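Long-range contacts in terminal oxygenase component of carbazole 1,9a-dioxygenase (Nocardioides aromaticivorans, PDB 3GCF), which probably dihydroxylates carbazole at its angular position, as the terminal Rieske non-heme iron oxygenase that takes electrons from a ferredoxin: residues D163-G168 / Q302-V308; V181-T187 / Q265-W269. One frame throughout, in Å; residues are numbered along the deposited sequence.

Interaction 1: residues D163-G168 / Q302-V308; sequences DTHLLG and QVLQRKV
T164 to G168 pair with V303 to K307 as antiparallel strands, their short axes 4.4 Å apart, and hydrogen-bonded pairs at H165/R306 and L167/L304 alternate with non-hydrogen-bonded ones. Beyond the last pair, V308 N still reaches D163 O.

On the face carrying T164, L166, V303 and Q305, the side chains lie against one another. Q305 has its CG anti to the backbone N (chi1 175°) and an extended chain, which carries its amide across to T164. There NE2 donates to T164 OG1 at 3.0 Å, with the hydroxyl 26° out of the amide plane. NE2 also bonds to G158 O, and OE1 to Y287. T164 OG1 has a second partner in D161 O. A leucine here has no amide, so T164 OG1 and G158 O would probably lose this donor and the Y287 hydroxyl its partner. L166 lies alongside Q305, its CG 3.8 Å from Q305 CB. L166 CB also meets V303 CG1 at 3.7 Å, and the two side chains cross at a slant. At the strand end D163 OD2 lies beside the K307 chain, 4.0 Å from NZ, too far for a salt bridge.

The opposite face carries H165, L167, L304 and R306. Helix 311-331 packs there: H165 and L167 touch it, and E320 forms a salt bridge with R306. Strand 298-307 is flanked on its other side by strand 285-292, while strand 164-173 is outermost within the chain.

Interaction 2: residues V181-T187 / Q265-W269; sequences VENGFDT and QVSVW
F185 packs against V268 and V266, joining the end of helix 177-184 to the antiparallel sheet of the catalytic domain. This is a helix-on-sheet contact in the Bet v 1-like fold of Rieske oxygenases. It is buried and mostly apolar.

The main bump is the F185 ring. F185 is the first residue to leave helical geometry, and its CB points toward the strand. CG stands anti to the backbone N (chi1 -165°), which carries the ring out to the strand backbone. The hollow it fills is built by V266, S267 and V268.

V268 closes one face of the ring. Its CG1 sits over the centre, 3.6 Å from the centroid and 13° off the ring normal, a CH-pi contact. V268 CG1 lies between its own backbone N and carbonyl carbon (chi1 62°). The other branch, CG2, then lies anti to N and meets V181 CG1 at 3.7 Å. V268 thus bridges V181 in the helix and F185 just beyond it, and its side chain crosses both of theirs at about a right angle. V266 sits farther along the strand, with its CG2 4.1 Å from F185 CD1. L274 and C365 also touch the F185 side chain, and W369 of helix 364-376 packs on both V181 and V268.

The same short segment faces the iron centre. N183 ND2 is hydrogen-bonded to the iron ligand D337 through OD1, D186 O to ND1 of the ligand H189, and D186 OD2 to NE2 of H99, a cluster ligand of a neighbouring subunit. This links the cluster of one subunit to the mononuclear iron of the next, consistent with the electron route known in Rieske oxygenases. V266 O sits at the edge of the F185 ring, in its plane, 3.6 Å from F185 CE1.

From the N terminus, the chain passes through the Rieske domain before it enters strand 164-173 and then helix 177-184, which follows it directly. The helix end meets strand 265-269 in interaction 2, closing a loop of 77 residues. Strand 298-307 later returns to strand 164-173 in interaction 1 and closes a larger loop of 133 residues. Interaction 2 is therefore nested inside interaction 1. The two do not touch: their centres are 19 Å apart and their nearest atoms about 9 Å. Both reach the same antiparallel sheet. Interaction 1 joins its first strand to its last in chain order, side by side, whereas interaction 2 packs a helix onto it.

Interaction 1: residues D163-G168 / Q302-V308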
# COMPACT_ATOMS: atom_id res chain seq x y z
N ASP A 163 35.40 -17.16 27.23
CA ASP A 163 36.59 -17.40 26.42
C ASP A 163 36.27 -17.38 24.92
O ASP A 163 36.92 -18.05 24.12
CB ASP A 163 37.22 -18.74 26.80
CG ASP A 163 36.31 -19.92 26.50
OD1 ASP A 163 35.07 -19.72 26.46
OD2 ASP A 163 36.83 -21.04 26.31
N THR A 164 35.28 -16.58 24.55
CA THR A 164 34.88 -16.47 23.16
C THR A 164 34.64 -15.01 22.80
O THR A 164 34.58 -14.14 23.68
CB THR A 164 33.57 -17.23 22.88
OG1 THR A 164 32.50 -16.63 23.62
CG2 THR A 164 33.71 -18.71 23.28
N HIS A 165 34.53 -14.74 21.51
CA HIS A 165 34.25 -13.41 21.02
C HIS A 165 33.15 -13.58 19.98
O HIS A 165 33.12 -14.58 19.26
CB HIS A 165 35.48 -12.78 20.37
CG HIS A 165 35.35 -11.30 20.17
ND1 HIS A 165 35.40 -10.41 21.22
CD2 HIS A 165 35.11 -10.57 19.06
CE1 HIS A 165 35.21 -9.18 20.75
NE2 HIS A 165 35.03 -9.26 19.45
N LEU A 166 32.24 -12.62 19.90
CA LEU A 166 31.13 -12.70 18.96
C LEU A 166 31.04 -11.50 18.04
O LEU A 166 31.36 -10.38 18.42
CB LEU A 166 29.80 -12.88 19.70
CG LEU A 166 29.58 -14.24 20.38
CD1 LEU A 166 30.53 -14.40 21.56
CD2 LEU A 166 28.13 -14.34 20.85
N LEU A 167 30.60 -11.76 16.81
CA LEU A 167 30.44 -10.73 15.80
C LEU A 167 29.22 -11.10 14.97
O LEU A 167 29.01 -12.27 14.66
CB LEU A 167 31.67 -10.68 14.90
CG LEU A 167 32.97 -10.27 15.60
CD1 LEU A 167 34.15 -10.60 14.70
CD2 LEU A 167 32.94 -8.78 15.94
N GLY A 168 28.40 -10.11 14.64
CA GLY A 168 27.22 -10.41 13.85
C GLY A 168 26.63 -9.23 13.11
O GLY A 168 27.20 -8.14 13.09
N GLN A 302 22.28 -12.50 13.11
CA GLN A 302 23.15 -13.63 12.86
C GLN A 302 24.41 -13.29 13.64
O GLN A 302 25.03 -12.27 13.38
CB GLN A 302 23.49 -13.75 11.38
CG GLN A 302 22.34 -14.15 10.50
CD GLN A 302 22.61 -13.84 9.05
OE1 GLN A 302 22.65 -12.68 8.65
NE2 GLN A 302 22.83 -14.88 8.25
N VAL A 303 24.79 -14.13 14.60
CA VAL A 303 25.97 -13.87 15.41
C VAL A 303 26.90 -15.06 15.44
O VAL A 303 26.50 -16.18 15.80
CB VAL A 303 25.58 -13.52 16.87
CG1 VAL A 303 26.79 -12.95 17.61
CG2 VAL A 303 24.43 -12.52 16.88
N LEU A 304 28.15 -14.83 15.05
CA LEU A 304 29.15 -15.89 15.02
C LEU A 304 30.03 -15.84 16.26
O LEU A 304 30.48 -14.78 16.68
CB LEU A 304 29.99 -15.75 13.75
CG LEU A 304 29.19 -15.84 12.44
CD1 LEU A 304 30.15 -15.83 11.26
CD2 LEU A 304 28.35 -17.11 12.42
N GLN A 305 30.26 -17.01 16.85
CA GLN A 305 31.06 -17.13 18.06
C GLN A 305 32.34 -17.92 17.83
O GLN A 305 32.32 -19.05 17.36
CB GLN A 305 30.24 -17.81 19.15
CG GLN A 305 31.01 -18.10 20.43
CD GLN A 305 30.12 -18.75 21.48
OE1 GLN A 305 29.49 -19.77 21.22
NE2 GLN A 305 30.07 -18.16 22.67
N ARG A 306 33.46 -17.30 18.20
CA ARG A 306 34.77 -17.91 18.05
C ARG A 306 35.49 -17.97 19.39
O ARG A 306 35.51 -17.00 20.14
CB ARG A 306 35.60 -17.08 17.06
CG ARG A 306 37.09 -17.36 17.08
CD ARG A 306 37.40 -18.78 16.66
NE ARG A 306 37.12 -19.03 15.25
CZ ARG A 306 37.81 -18.50 14.25
NH1 ARG A 306 38.83 -17.69 14.50
NH2 ARG A 306 37.51 -18.81 12.99
N LYS A 307 36.08 -19.12 19.70
CA LYS A 307 36.82 -19.27 20.95
C LYS A 307 38.14 -18.50 20.77
O LYS A 307 38.78 -18.62 19.72
CB LYS A 307 37.11 -20.75 21.23
CG LYS A 307 37.68 -21.03 22.61
CD LYS A 307 37.81 -22.53 22.87
CE LYS A 307 38.37 -22.80 24.27
NZ LYS A 307 38.51 -24.25 24.57
N VAL A 308 38.52 -17.71 21.76
CA VAL A 308 39.75 -16.93 21.69
C VAL A 308 40.58 -17.05 22.96
O VAL A 308 40.04 -17.30 24.04
CB VAL A 308 39.45 -15.43 21.45
CG1 VAL A 308 38.73 -15.25 20.13
CG2 VAL A 308 38.63 -14.87 22.60

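Interaction 2: residues V181-T187 / Q265-W269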
# COMPACT_ATOMS: atom_id res chain seq x y z
N VAL A 181 12.09 -18.44 12.95
CA VAL A 181 12.55 -19.46 13.88
C VAL A 181 12.43 -20.86 13.26
O VAL A 181 13.39 -21.63 13.26
CB VAL A 181 11.70 -19.48 15.18
CG1 VAL A 181 12.25 -20.53 16.15
CG2 VAL A 181 11.70 -18.10 15.84
N GLU A 182 11.25 -21.16 12.74
CA GLU A 182 10.99 -22.46 12.13
C GLU A 182 11.80 -22.71 10.86
O GLU A 182 11.96 -23.85 10.44
CB GLU A 182 9.49 -22.62 11.87
CG GLU A 182 8.71 -22.70 13.17
CD GLU A 182 7.24 -23.01 12.98
OE1 GLU A 182 6.86 -23.43 11.86
OE2 GLU A 182 6.47 -22.85 13.94
N ASN A 183 12.33 -21.65 10.25
CA ASN A 183 13.15 -21.78 9.06
C ASN A 183 14.59 -22.07 9.51
O ASN A 183 15.35 -22.74 8.81
CB ASN A 183 13.11 -20.50 8.23
CG ASN A 183 14.30 -20.37 7.28
OD1 ASN A 183 15.22 -19.59 7.53
ND2 ASN A 183 14.29 -21.14 6.20
N GLY A 184 14.94 -21.57 10.68
CA GLY A 184 16.27 -21.81 11.22
C GLY A 184 16.37 -23.21 11.79
O GLY A 184 17.34 -23.91 11.57
N PHE A 185 15.33 -23.61 12.53
CA PHE A 185 15.27 -24.93 13.18
C PHE A 185 14.54 -25.95 12.31
O PHE A 185 13.57 -26.57 12.75
CB PHE A 185 14.54 -24.77 14.52
CG PHE A 185 14.70 -25.94 15.45
CD1 PHE A 185 15.96 -26.41 15.79
CD2 PHE A 185 13.58 -26.55 16.01
CE1 PHE A 185 16.11 -27.48 16.66
CE2 PHE A 185 13.72 -27.62 16.89
CZ PHE A 185 14.98 -28.09 17.22
N ASP A 186 15.00 -26.12 11.07
CA ASP A 186 14.38 -27.03 10.12
C ASP A 186 15.51 -27.86 9.53
O ASP A 186 16.38 -27.32 8.85
CB ASP A 186 13.68 -26.21 9.03
CG ASP A 186 12.91 -27.07 8.05
OD1 ASP A 186 13.47 -28.08 7.58
OD2 ASP A 186 11.76 -26.71 7.75
N THR A 187 15.50 -29.17 9.77
CA THR A 187 16.58 -30.04 9.31
C THR A 187 16.56 -30.53 7.85
O THR A 187 17.53 -31.15 7.40
CB THR A 187 16.75 -31.26 10.24
OG1 THR A 187 15.63 -32.14 10.09
CG2 THR A 187 16.84 -30.81 11.69
N GLN A 265 25.08 -30.33 15.60
CA GLN A 265 23.89 -30.14 16.43
C GLN A 265 23.24 -28.80 16.11
O GLN A 265 23.93 -27.82 15.81
CB GLN A 265 24.25 -30.14 17.92
CG GLN A 265 24.69 -31.49 18.48
CD GLN A 265 24.98 -31.44 19.97
OE1 GLN A 265 25.03 -32.47 20.64
NE2 GLN A 265 25.18 -30.24 20.50
N VAL A 266 21.91 -28.76 16.18
CA VAL A 266 21.18 -27.52 15.97
C VAL A 266 20.11 -27.49 17.05
O VAL A 266 19.48 -28.51 17.34
CB VAL A 266 20.53 -27.44 14.56
CG1 VAL A 266 19.55 -28.58 14.35
CG2 VAL A 266 19.83 -26.10 14.40
N SER A 267 19.91 -26.32 17.65
CA SER A 267 18.93 -26.20 18.71
C SER A 267 18.29 -24.82 18.76
O SER A 267 18.87 -23.83 18.30
CB SER A 267 19.59 -26.50 20.06
OG SER A 267 20.70 -25.65 20.29
N VAL A 268 17.10 -24.77 19.33
CA VAL A 268 16.39 -23.51 19.48
C VAL A 268 15.98 -23.38 20.94
O VAL A 268 15.56 -24.36 21.57
CB VAL A 268 15.14 -23.46 18.55
CG1 VAL A 268 14.16 -24.56 18.93
CG2 VAL A 268 14.49 -22.09 18.64
N TRP A 269 16.11 -22.17 21.48
CA TRP A 269 15.78 -21.91 22.87
C TRP A 269 14.85 -20.71 23.02
O TRP A 269 14.91 -19.77 22.23
CB TRP A 269 17.07 -21.67 23.66
CG TRP A 269 18.09 -22.75 23.43
CD1 TRP A 269 18.86 -22.92 22.31
CD2 TRP A 269 18.39 -23.85 24.29
NE1 TRP A 269 19.60 -24.06 22.42
CE2 TRP A 269 19.34 -24.66 23.62
CE3 TRP A 269 17.94 -24.24 25.56
CZ2 TRP A 269 19.85 -25.84 24.18
CZ3 TRP A 269 18.45 -25.41 26.12
CH2 TRP A 269 19.39 -26.20 25.42